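Local coordinates for uncharacterized protein (Streptococcus mutans, PDB 2QKP) that is of unknown function but carries a C-terminal PAS domain, and may take part in sensing or signalling, at residues Leu68-Pro71 with Pro72-Asp76. Residues are numbered along the deposited sequence; the frame is centred on the assembly and turned at random.
Sequences LCHP and PKVLD
Pro71 and Leu75 are joined by the first i to i+4 bond of a helix: Leu75 N donates to Pro71 O at 2.9 Å. Pro71 is the N-cap residue; with an apolar ring for a side chain it offers the first turn its carbonyl as acceptor, and Pro72 follows with a ring nitrogen that has no hydrogen to give. The packing is tightest beside this bond, where the Pro71 ring crosses Val74 obliquely and its CG presses against Val74 CG2 at 3.5 Å, closer than ordinary van der Waals contact. Val74 splits its branches between two partners: CG2 meets the proline, while CG1, turned away from the backbone N (chi1 -176°), comes within 3.9 Å of His70 ND1. Contact around the imidazole is looser, with Leu75 CD1 4.2 Å from His70 CD2. On the exposed side, Lys73 folds its bent chain back over Pro71, bringing NZ to 3.5 Å from Pro71 CB. This surface turn links the long loop that follows strand 41-44 to helix 72-86 of the PAS domain; His70 touches Arg57 and Leu75, on the helix, touches Glu67, both residues of that loop, and the helix then leads toward strand 92-99, an outermost strand of the five-stranded antiparallel sheet.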
loop_
_atom_site.group_PDB
_atom_site.type_symbol
_atom_site.label_atom_id
_atom_site.label_comp_id
_atom_site.label_asym_id
_atom_site.label_seq_id
_atom_site.Cartn_x
_atom_site.Cartn_y
_atom_site.Cartn_z
ATOM N N LEU A 68 -0.615 24.710 4.717
ATOM C CA LEU A 68 -1.594 24.919 5.784
ATOM C C LEU A 68 -1.802 23.664 6.643
ATOM O O LEU A 68 -2.577 23.682 7.606
ATOM C CB LEU A 68 -2.931 25.370 5.190
ATOM C CG LEU A 68 -3.039 26.842 4.776
ATOM C CD1 LEU A 68 -4.183 27.043 3.799
ATOM C CD2 LEU A 68 -3.201 27.761 5.998
ATOM N N CYS A 69 -1.106 22.585 6.295
ATOM C CA CYS A 69 -1.340 21.281 6.908
ATOM C C CYS A 69 -0.323 20.895 7.963
ATOM O O CYS A 69 -0.424 19.812 8.549
ATOM C CB CYS A 69 -1.384 20.200 5.830
ATOM S SG CYS A 69 -2.733 20.461 4.692
ATOM N N HIS A 70 0.657 21.771 8.191
ATOM C CA HIS A 70 1.718 21.532 9.173
ATOM C C HIS A 70 2.053 22.830 9.912
ATOM O O HIS A 70 1.979 23.911 9.321
ATOM C CB HIS A 70 3.001 21.046 8.486
ATOM C CG HIS A 70 2.808 19.871 7.581
ATOM N ND1 HIS A 70 2.797 18.572 8.041
ATOM C CD2 HIS A 70 2.641 19.797 6.239
ATOM C CE1 HIS A 70 2.614 17.750 7.023
ATOM N NE2 HIS A 70 2.518 18.467 5.918
ATOM N N PRO A 71 2.445 22.728 11.196
ATOM C CA PRO A 71 2.965 23.898 11.910
ATOM C C PRO A 71 4.255 24.380 11.241
ATOM O O PRO A 71 4.924 23.576 10.586
ATOM C CB PRO A 71 3.274 23.348 13.309
ATOM C CG PRO A 71 3.373 21.875 13.140
ATOM C CD PRO A 71 2.422 21.525 12.050
ATOM N N PRO A 72 4.603 25.674 11.399
ATOM C CA PRO A 72 5.784 26.279 10.761
ATOM C C PRO A 72 7.073 25.439 10.802
ATOM O O PRO A 72 7.753 25.316 9.778
ATOM C CB PRO A 72 5.968 27.577 11.549
ATOM C CG PRO A 72 4.581 27.963 11.926
ATOM C CD PRO A 72 3.860 26.666 12.208
ATOM N N LYS A 73 7.400 24.861 11.959
ATOM C CA LYS A 73 8.687 24.170 12.137
ATOM C C LYS A 73 8.747 22.811 11.412
ATOM O O LYS A 73 9.782 22.442 10.828
ATOM C CB LYS A 73 9.051 24.055 13.631
ATOM C CG LYS A 73 8.380 22.928 14.444
ATOM C CD LYS A 73 6.838 23.007 14.551
ATOM C CE LYS A 73 6.338 24.149 15.432
ATOM N NZ LYS A 73 5.863 25.315 14.635
ATOM N N VAL A 74 7.635 22.083 11.445
ATOM C CA VAL A 74 7.470 20.877 10.634
ATOM C C VAL A 74 7.484 21.237 9.139
ATOM O O VAL A 74 8.145 20.573 8.344
ATOM C CB VAL A 74 6.165 20.122 11.001
ATOM C CG1 VAL A 74 6.054 18.805 10.221
ATOM C CG2 VAL A 74 6.113 19.845 12.509
ATOM N N LEU A 75 6.770 22.301 8.768
ATOM C CA LEU A 75 6.636 22.698 7.356
ATOM C C LEU A 75 7.954 22.972 6.614
ATOM O O LEU A 75 8.103 22.574 5.457
ATOM C CB LEU A 75 5.678 23.886 7.204
ATOM C CG LEU A 75 5.316 24.357 5.787
ATOM C CD1 LEU A 75 4.560 23.283 4.978
ATOM C CD2 LEU A 75 4.493 25.634 5.867
ATOM N N ASP A 76 8.904 23.645 7.262
ATOM C CA ASP A 76 10.198 23.944 6.608
ATOM C C ASP A 76 10.932 22.669 6.160
ATOM O O ASP A 76 11.513 22.624 5.067
ATOM C CB ASP A 76 11.110 24.764 7.521
ATOM C CG ASP A 76 10.575 26.162 7.782
ATOM O OD1 ASP A 76 10.712 27.032 6.895
ATOM O OD2 ASP A 76 10.031 26.392 8.881
#